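Side-chain contacts in ORF 37 (Human herpesvirus 8 type M, PDB 3FHD), which acts as a magnesium-binding alkaline nuclease with endo- and exonuclease activity on DNA, and processes branched viral DNA intermediates toward packaged unit-length genomes: residues Phe91-Val96 with Glu103-Phe108; Leu84-Asn89 with His135-Ile140; Pro294-Leu299 with Asp330-Ala335. All blocks are in the same frame, centred on the assembly; numbering follows the deposited sequence.

Interaction 1: Phe91-Val96 with Glu103-Phe108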
loop_
_atom_site.group_PDB
_atom_site.type_symbol
_atom_site.label_atom_id
_atom_site.label_comp_id
_atom_site.label_asym_id
_atom_site.label_seq_id
_atom_site.Cartn_x
_atom_site.Cartn_y
_atom_site.Cartn_z
ATOM N N PHE A 91 10.259 10.976 18.678
ATOM C CA PHE A 91 9.693 10.519 19.962
ATOM C C PHE A 91 9.194 9.079 19.905
ATOM O O PHE A 91 9.372 8.308 20.878
ATOM C CB PHE A 91 8.557 11.454 20.416
ATOM C CG PHE A 91 9.057 12.806 20.915
ATOM C CD1 PHE A 91 9.689 12.908 22.143
ATOM C CD2 PHE A 91 8.934 13.938 20.124
ATOM C CE1 PHE A 91 10.193 14.148 22.610
ATOM C CE2 PHE A 91 9.408 15.178 20.562
ATOM C CZ PHE A 91 10.050 15.281 21.825
ATOM N N LEU A 92 8.516 8.739 18.808
ATOM C CA LEU A 92 8.021 7.378 18.596
ATOM C C LEU A 92 9.178 6.362 18.666
ATOM O O LEU A 92 9.146 5.417 19.428
ATOM C CB LEU A 92 7.330 7.261 17.222
ATOM C CG LEU A 92 6.882 5.822 16.900
ATOM C CD1 LEU A 92 6.008 5.209 18.039
ATOM C CD2 LEU A 92 6.172 5.808 15.586
ATOM N N PHE A 93 10.168 6.538 17.802
ATOM C CA PHE A 93 11.292 5.618 17.759
ATOM C C PHE A 93 12.238 5.681 18.963
ATOM O O PHE A 93 12.819 4.659 19.321
ATOM C CB PHE A 93 12.021 5.673 16.415
ATOM C CG PHE A 93 11.294 4.911 15.329
ATOM C CD1 PHE A 93 11.631 3.577 15.063
ATOM C CD2 PHE A 93 10.234 5.495 14.630
ATOM C CE1 PHE A 93 10.961 2.849 14.073
ATOM C CE2 PHE A 93 9.533 4.782 13.632
ATOM C CZ PHE A 93 9.891 3.433 13.360
ATOM N N SER A 94 12.335 6.821 19.633
ATOM C CA SER A 94 13.056 6.825 20.912
ATOM C C SER A 94 12.352 5.874 21.899
ATOM O O SER A 94 13.018 5.152 22.653
ATOM C CB SER A 94 13.168 8.232 21.517
ATOM O OG SER A 94 14.013 8.181 22.656
ATOM N N LYS A 95 11.023 5.835 21.860
ATOM C CA LYS A 95 10.244 5.011 22.809
ATOM C C LYS A 95 10.233 3.515 22.414
ATOM O O LYS A 95 10.387 2.634 23.276
ATOM C CB LYS A 95 8.812 5.577 22.959
ATOM C CG LYS A 95 7.848 4.797 23.898
ATOM C CD LYS A 95 8.377 4.702 25.331
ATOM C CE LYS A 95 8.523 6.092 25.949
ATOM N NZ LYS A 95 8.793 6.022 27.415
ATOM N N VAL A 96 10.083 3.226 21.116
ATOM C CA VAL A 96 9.832 1.843 20.646
ATOM C C VAL A 96 10.992 1.105 19.988
ATOM O O VAL A 96 10.907 -0.123 19.800
ATOM C CB VAL A 96 8.611 1.733 19.663
ATOM C CG1 VAL A 96 7.396 2.415 20.223
ATOM C CG2 VAL A 96 8.970 2.247 18.262
ATOM N N GLU A 103 17.374 0.682 16.519
ATOM C CA GLU A 103 17.797 1.944 17.124
ATOM C C GLU A 103 18.376 2.961 16.124
ATOM O O GLU A 103 18.679 4.095 16.486
ATOM C CB GLU A 103 18.780 1.668 18.260
ATOM N N ASP A 104 18.475 2.556 14.866
ATOM C CA ASP A 104 19.039 3.371 13.783
ATOM C C ASP A 104 18.355 4.736 13.573
ATOM O O ASP A 104 19.013 5.710 13.188
ATOM C CB ASP A 104 19.035 2.561 12.480
ATOM C CG ASP A 104 19.864 1.264 12.596
ATOM O OD1 ASP A 104 19.271 0.146 12.745
ATOM O OD2 ASP A 104 21.110 1.367 12.579
ATOM N N VAL A 105 17.042 4.794 13.809
ATOM C CA VAL A 105 16.254 6.012 13.517
ATOM C C VAL A 105 16.612 7.077 14.539
ATOM O O VAL A 105 16.980 8.198 14.181
ATOM C CB VAL A 105 14.741 5.760 13.504
ATOM C CG1 VAL A 105 13.968 7.081 13.422
ATOM C CG2 VAL A 105 14.358 4.866 12.345
ATOM N N CYS A 106 16.536 6.695 15.813
ATOM C CA CYS A 106 16.885 7.561 16.910
ATOM C C CYS A 106 18.364 7.995 16.822
ATOM O O CYS A 106 18.682 9.173 17.015
ATOM C CB CYS A 106 16.546 6.834 18.232
ATOM S SG CYS A 106 16.622 7.784 19.730
ATOM N N ASN A 107 19.263 7.063 16.490
ATOM C CA ASN A 107 20.683 7.387 16.369
ATOM C C ASN A 107 20.918 8.477 15.344
ATOM O O ASN A 107 21.716 9.370 15.583
ATOM C CB ASN A 107 21.510 6.162 15.989
ATOM C CG ASN A 107 21.701 5.204 17.156
ATOM O OD1 ASN A 107 21.536 5.579 18.308
ATOM N ND2 ASN A 107 22.053 3.958 16.849
ATOM N N PHE A 108 20.221 8.381 14.210
ATOM C CA PHE A 108 20.360 9.361 13.125
ATOM C C PHE A 108 19.910 10.777 13.516
ATOM O O PHE A 108 20.620 11.750 13.226
ATOM C CB PHE A 108 19.641 8.913 11.850
ATOM C CG PHE A 108 19.901 9.828 10.648
ATOM C CD1 PHE A 108 21.043 9.650 9.847
ATOM C CD2 PHE A 108 19.018 10.861 10.334
ATOM C CE1 PHE A 108 21.291 10.495 8.747
ATOM C CE2 PHE A 108 19.258 11.713 9.248
ATOM C CZ PHE A 108 20.393 11.530 8.446
#
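V105, at the start of helix 104-113, puts both its methyls against F93. Its CG1 sits anti to the backbone N (chi1 171°) and comes within 3.8 Å of F93 CB, just where the phenyl stem leaves the helix. The other branch, CG2, hangs over one face of the F93 ring, 4.0 Å above the plane and off-centre toward the rim, with F93 CD1 its nearest ring atom. One valine thus touches the root of the phenylalanine and the rim of one ring face, a purely apolar contact.

One residue on, C106 lays its thiol beside S94. With chi1 at -170°, SG swings away from its own backbone N and lies 3.9 Å from S94 CA. The serine CB and OG are about as near, so the sulfur rests along the stem of the small side chain and over the helix backbone itself. No hydrogen bond crosses here; the fit is van der Waals. Small residues at this spot let the backbones come close: the CA atoms of S94 and C106 are 5.6 Å apart, and the axes of the two helical segments approach to 8.5 Å.

The N-to-C directions of the two segments differ by 127°, so two consecutive helices, 83-100 and 104-113, joined by a brief link, pack against each other as the chain turns back. Helix 134-147 packs against both: V144 and A147 touch F93, and L143 touches V105. I100 and Y90, both from helix 83-100, lie against F93 and C106 respectively, and the loop residue R118 borders S94.

Interaction 2: Leu84-Asn89 with His135-Ile140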
loop_
_atom_site.group_PDB
_atom_site.type_symbol
_atom_site.label_atom_id
_atom_site.label_comp_id
_atom_site.label_asym_id
_atom_site.label_seq_id
_atom_site.Cartn_x
_atom_site.Cartn_y
_atom_site.Cartn_z
ATOM N N LEU A 84 6.638 18.683 11.986
ATOM C CA LEU A 84 6.023 18.124 13.203
ATOM C C LEU A 84 5.910 16.567 13.123
ATOM O O LEU A 84 6.037 15.863 14.131
ATOM C CB LEU A 84 4.668 18.808 13.452
ATOM C CG LEU A 84 3.880 18.435 14.702
ATOM C CD1 LEU A 84 4.752 18.534 15.973
ATOM C CD2 LEU A 84 2.608 19.300 14.806
ATOM N N ARG A 85 5.704 16.052 11.916
ATOM C CA ARG A 85 5.717 14.594 11.667
ATOM C C ARG A 85 7.120 13.989 11.945
ATOM O O ARG A 85 7.208 12.901 12.530
ATOM C CB ARG A 85 5.281 14.309 10.212
ATOM C CG ARG A 85 5.112 12.824 9.888
ATOM C CD ARG A 85 4.004 12.175 10.684
ATOM N NE ARG A 85 4.064 10.705 10.563
ATOM C CZ ARG A 85 3.104 9.867 10.946
ATOM N NH1 ARG A 85 1.961 10.339 11.402
ATOM N NH2 ARG A 85 3.287 8.551 10.810
ATOM N N MET A 86 8.177 14.700 11.524
ATOM C CA MET A 86 9.581 14.313 11.816
ATOM C C MET A 86 9.824 14.291 13.327
ATOM O O MET A 86 10.380 13.325 13.844
ATOM C CB MET A 86 10.588 15.261 11.130
ATOM C CG MET A 86 10.732 15.033 9.621
ATOM S SD MET A 86 11.178 13.348 9.118
ATOM C CE MET A 86 10.017 13.196 7.831
ATOM N N ALA A 87 9.345 15.324 14.031
ATOM C CA ALA A 87 9.418 15.399 15.517
ATOM C C ALA A 87 8.741 14.181 16.169
ATOM O O ALA A 87 9.318 13.538 17.065
ATOM C CB ALA A 87 8.751 16.690 16.015
ATOM N N TYR A 88 7.516 13.887 15.737
ATOM C CA TYR A 88 6.794 12.676 16.176
ATOM C C TYR A 88 7.597 11.397 15.927
ATOM O O TYR A 88 7.707 10.557 16.836
ATOM C CB TYR A 88 5.428 12.553 15.465
ATOM C CG TYR A 88 4.799 11.170 15.623
ATOM C CD1 TYR A 88 4.343 10.733 16.861
ATOM C CD2 TYR A 88 4.712 10.295 14.526
ATOM C CE1 TYR A 88 3.781 9.438 17.029
ATOM C CE2 TYR A 88 4.176 8.994 14.677
ATOM C CZ TYR A 88 3.691 8.596 15.930
ATOM O OH TYR A 88 3.165 7.329 16.076
ATOM N N ASN A 89 8.143 11.239 14.708
ATOM C CA ASN A 89 8.958 10.041 14.392
ATOM C C ASN A 89 10.081 9.871 15.424
ATOM O O ASN A 89 10.342 8.775 15.915
ATOM C CB ASN A 89 9.554 10.093 12.983
ATOM C CG ASN A 89 8.586 9.529 11.906
ATOM O OD1 ASN A 89 8.866 8.506 11.284
ATOM N ND2 ASN A 89 7.456 10.171 11.724
ATOM N N HIS A 135 16.906 15.548 1.989
ATOM C CA HIS A 135 17.697 14.300 2.006
ATOM C C HIS A 135 17.776 13.622 3.389
ATOM O O HIS A 135 17.702 12.382 3.481
ATOM C CB HIS A 135 19.064 14.479 1.332
ATOM C CG HIS A 135 18.945 15.048 -0.047
ATOM N ND1 HIS A 135 18.397 14.334 -1.096
ATOM C CD2 HIS A 135 19.207 16.286 -0.530
ATOM C CE1 HIS A 135 18.355 15.100 -2.173
ATOM N NE2 HIS A 135 18.843 16.288 -1.856
ATOM N N GLN A 136 17.860 14.424 4.441
ATOM C CA GLN A 136 17.716 13.924 5.821
ATOM C C GLN A 136 16.329 13.342 6.120
ATOM O O GLN A 136 16.226 12.312 6.779
ATOM C CB GLN A 136 18.066 15.011 6.840
ATOM C CG GLN A 136 19.566 15.361 6.769
ATOM C CD GLN A 136 19.942 16.618 7.523
ATOM O OE1 GLN A 136 19.115 17.520 7.745
ATOM N NE2 GLN A 136 21.206 16.688 7.919
ATOM N N ARG A 137 15.271 14.007 5.647
ATOM C CA ARG A 137 13.932 13.500 5.876
ATOM C C ARG A 137 13.772 12.178 5.112
ATOM O O ARG A 137 13.232 11.195 5.631
ATOM C CB ARG A 137 12.885 14.532 5.451
ATOM C CG ARG A 137 12.793 15.740 6.393
ATOM C CD ARG A 137 11.489 16.561 6.176
ATOM N NE ARG A 137 11.394 17.094 4.815
ATOM C CZ ARG A 137 11.976 18.194 4.357
ATOM N NH1 ARG A 137 12.739 18.955 5.142
ATOM N NH2 ARG A 137 11.788 18.540 3.087
ATOM N N HIS A 138 14.256 12.165 3.880
ATOM C CA HIS A 138 14.280 10.954 3.054
ATOM C C HIS A 138 14.997 9.802 3.757
ATOM O O HIS A 138 14.508 8.641 3.780
ATOM C CB HIS A 138 14.962 11.239 1.712
ATOM C CG HIS A 138 15.009 10.050 0.796
ATOM N ND1 HIS A 138 16.158 9.648 0.157
ATOM C CD2 HIS A 138 14.047 9.174 0.422
ATOM C CE1 HIS A 138 15.908 8.572 -0.566
ATOM N NE2 HIS A 138 14.634 8.266 -0.423
ATOM N N HIS A 139 16.160 10.106 4.321
ATOM C CA HIS A 139 16.911 9.093 5.054
ATOM C C HIS A 139 16.127 8.533 6.261
ATOM O O HIS A 139 16.043 7.314 6.409
ATOM C CB HIS A 139 18.299 9.591 5.473
ATOM C CG HIS A 139 19.120 8.523 6.112
ATOM N ND1 HIS A 139 19.914 7.663 5.389
ATOM C CD2 HIS A 139 19.253 8.157 7.408
ATOM C CE1 HIS A 139 20.529 6.833 6.214
ATOM N NE2 HIS A 139 20.130 7.102 7.443
ATOM N N ILE A 140 15.514 9.401 7.060
ATOM C CA ILE A 140 14.647 8.966 8.159
ATOM C C ILE A 140 13.489 8.046 7.682
ATOM O O ILE A 140 13.232 6.959 8.242
ATOM C CB ILE A 140 14.146 10.184 9.002
ATOM C CG1 ILE A 140 15.296 10.835 9.843
ATOM C CG2 ILE A 140 12.923 9.804 9.852
ATOM C CD1 ILE A 140 15.918 9.926 10.858
#
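M86 carries this contact against R137 and I140, in a helix-helix packing inside the all-helical region that runs through helices 83-100 and 134-147. The two segment axes run in the same general sense, inclined at 41° and 11.6 Å apart at closest, a spacing that long side chains bridge.

From CB, which points at the other helix, the M86 chain turns to CG, 3.8 Å from R137 CD. The next bend (chi2 -56°) brings SD between two partners, with R137 CG on one hand and I140 CG2, 4.0 Å away, on the other. The terminal CE carries on to rest against R137 CB and CD. The thioether therefore crosses the arginine's aliphatic stem at about a right angle, while it and I140 run alongside, pointing opposite ways. C129 of helix 122-130 and C141 also touch M86.

R137 offers only its methylenes here; its guanidinium goes to P233 O through NE and to Q234 OE1 through NH2, so two of its N-H groups are satisfied by neutral oxygens beyond the two helices. N89 flanks the site more loosely, its OD1 accepting from Q231 NE2. On the other side of that amide, N89 ND2 donates to R85 O at 2.9 Å (N-H...O angle 154°), reaching the carbonyl from one face while N89 N reaches it from the opposite face.

Interaction 3: Pro294-Leu299 with Asp330-Ala335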
loop_
_atom_site.group_PDB
_atom_site.type_symbol
_atom_site.label_atom_id
_atom_site.label_comp_id
_atom_site.label_asym_id
_atom_site.label_seq_id
_atom_site.Cartn_x
_atom_site.Cartn_y
_atom_site.Cartn_z
ATOM N N PRO A 294 -7.314 -22.597 -22.597
ATOM C CA PRO A 294 -7.070 -21.233 -22.084
ATOM C C PRO A 294 -7.288 -20.127 -23.128
ATOM O O PRO A 294 -6.626 -20.115 -24.161
ATOM C CB PRO A 294 -5.595 -21.278 -21.639
ATOM C CG PRO A 294 -5.262 -22.749 -21.522
ATOM C CD PRO A 294 -6.100 -23.430 -22.552
ATOM N N GLY A 295 -8.213 -19.211 -22.849
ATOM C CA GLY A 295 -8.480 -18.087 -23.749
ATOM C C GLY A 295 -9.596 -17.185 -23.261
ATOM O O GLY A 295 -10.212 -17.438 -22.223
ATOM N N LYS A 296 -9.882 -16.150 -24.040
ATOM C CA LYS A 296 -10.791 -15.094 -23.608
ATOM C C LYS A 296 -12.254 -15.497 -23.404
ATOM O O LYS A 296 -12.919 -14.950 -22.508
ATOM C CB LYS A 296 -10.689 -13.878 -24.531
ATOM C CG LYS A 296 -9.301 -13.244 -24.537
ATOM C CD LYS A 296 -9.350 -11.825 -25.040
ATOM C CE LYS A 296 -9.893 -11.744 -26.449
ATOM N NZ LYS A 296 -9.787 -10.349 -26.945
ATOM N N LEU A 297 -12.740 -16.449 -24.198
ATOM C CA LEU A 297 -14.131 -16.910 -24.102
ATOM C C LEU A 297 -14.374 -17.774 -22.868
ATOM O O LEU A 297 -15.358 -17.567 -22.147
ATOM C CB LEU A 297 -14.553 -17.666 -25.363
ATOM C CG LEU A 297 -16.007 -18.165 -25.491
ATOM C CD1 LEU A 297 -16.951 -17.046 -25.962
ATOM C CD2 LEU A 297 -16.105 -19.352 -26.454
ATOM N N ALA A 298 -13.495 -18.756 -22.649
ATOM C CA ALA A 298 -13.494 -19.539 -21.403
ATOM C C ALA A 298 -13.332 -18.615 -20.176
ATOM O O ALA A 298 -13.951 -18.834 -19.139
ATOM C CB ALA A 298 -12.394 -20.591 -21.433
ATOM N N LEU A 299 -12.531 -17.567 -20.316
ATOM C CA LEU A 299 -12.341 -16.608 -19.218
ATOM C C LEU A 299 -13.605 -15.806 -18.893
ATOM O O LEU A 299 -13.922 -15.588 -17.720
ATOM C CB LEU A 299 -11.167 -15.676 -19.504
ATOM C CG LEU A 299 -10.757 -14.694 -18.398
ATOM C CD1 LEU A 299 -10.361 -15.424 -17.120
ATOM C CD2 LEU A 299 -9.623 -13.779 -18.899
ATOM N N ASP A 330 -14.794 -3.480 -24.946
ATOM C CA ASP A 330 -15.213 -4.259 -26.106
ATOM C C ASP A 330 -16.514 -5.021 -25.810
ATOM O O ASP A 330 -16.662 -5.671 -24.768
ATOM C CB ASP A 330 -14.097 -5.204 -26.558
ATOM N N GLN A 331 -17.447 -4.933 -26.750
ATOM C CA GLN A 331 -18.811 -5.436 -26.579
ATOM C C GLN A 331 -18.895 -6.947 -26.350
ATOM O O GLN A 331 -19.912 -7.448 -25.856
ATOM C CB GLN A 331 -19.653 -5.055 -27.802
ATOM C CG GLN A 331 -21.139 -4.916 -27.527
ATOM C CD GLN A 331 -21.917 -4.487 -28.761
ATOM O OE1 GLN A 331 -22.049 -5.241 -29.733
ATOM N NE2 GLN A 331 -22.449 -3.274 -28.724
ATOM N N GLU A 332 -17.836 -7.659 -26.734
ATOM C CA GLU A 332 -17.742 -9.113 -26.537
ATOM C C GLU A 332 -17.874 -9.540 -25.068
ATOM O O GLU A 332 -18.188 -10.703 -24.793
ATOM C CB GLU A 332 -16.424 -9.647 -27.111
ATOM C CG GLU A 332 -15.173 -9.085 -26.432
ATOM C CD GLU A 332 -13.877 -9.631 -27.003
ATOM O OE1 GLU A 332 -13.890 -10.728 -27.601
ATOM O OE2 GLU A 332 -12.838 -8.961 -26.842
ATOM N N TRP A 333 -17.620 -8.611 -24.138
ATOM C CA TRP A 333 -17.721 -8.892 -22.698
ATOM C C TRP A 333 -19.082 -8.537 -22.098
ATOM O O TRP A 333 -19.337 -8.828 -20.927
ATOM C CB TRP A 333 -16.608 -8.172 -21.901
ATOM C CG TRP A 333 -15.227 -8.668 -22.215
ATOM C CD1 TRP A 333 -14.397 -8.212 -23.201
ATOM C CD2 TRP A 333 -14.512 -9.718 -21.545
ATOM N NE1 TRP A 333 -13.203 -8.901 -23.181
ATOM C CE2 TRP A 333 -13.252 -9.842 -22.190
ATOM C CE3 TRP A 333 -14.810 -10.565 -20.465
ATOM C CZ2 TRP A 333 -12.294 -10.784 -21.797
ATOM C CZ3 TRP A 333 -13.852 -11.504 -20.071
ATOM C CH2 TRP A 333 -12.607 -11.603 -20.740
ATOM N N GLU A 334 -19.940 -7.901 -22.889
ATOM C CA GLU A 334 -21.293 -7.552 -22.469
ATOM C C GLU A 334 -22.127 -8.817 -22.253
ATOM O O GLU A 334 -22.111 -9.725 -23.085
ATOM C CB GLU A 334 -21.935 -6.668 -23.534
ATOM C CG GLU A 334 -23.187 -5.911 -23.114
ATOM C CD GLU A 334 -23.655 -4.925 -24.181
ATOM O OE1 GLU A 334 -23.683 -5.282 -25.384
ATOM O OE2 GLU A 334 -24.006 -3.784 -23.816
ATOM N N ALA A 335 -22.822 -8.883 -21.117
ATOM C CA ALA A 335 -23.751 -9.982 -20.814
ATOM C C ALA A 335 -24.920 -9.457 -19.976
ATOM O O ALA A 335 -25.070 -9.805 -18.797
ATOM C CB ALA A 335 -23.029 -11.125 -20.095
#
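K296 begins helix 296-303 straight after the N-cap G295, whose O accepts from L299 N, and it faces E332 and W333 on a short 3-10 segment that follows strand 326-328. E332 keeps CG between its own backbone N and carbonyl carbon (chi1 63°), then extends toward the lysine, and the two chains cross at about a right angle. K296 NZ lies 3.4 Å from E332 OE2: a salt bridge, but a weak hydrogen bond.

W333 reaches the helix with the far end of its indole. Its CH2 stands 3.8 Å from K296 O, and L299 CD2 meets the same atom from the ring edge, 4.1 Å away and near the plane. K300 and F303, later in the helix, also touch the indole.

N386 of strand 379-389 ties the polar ends together. Its OD1 accepts from both K296 NZ and W333 NE1, while its ND2 donates to E332 OE2. The lysine and glutamate are therefore joined less by their long direct bridge than through one amide, which gives each charge a second partner and holds the indole N-H, which together with the packing probably sets how the ring lies against the helix.

Overall arrangement
Interactions 1 and 2 form one continuous piece of helical packing. They share helix 83-100, their centres are 11 Å apart, and they touch where the F108 ring meets I140 and H139, the latter with ring planes at about 30°. Interaction 3 lies on the opposite side of the chain's centre, with its centre 54 Å from that of interaction 1 and 50 Å from that of interaction 2. It flanks the sheet end formed by strands 326-328 and 311-313, whereas magnesium ligands E266 and I267 come from strand 262-269, near the other end. All three contacts lie away from the magnesium site, to which D243 also contributes.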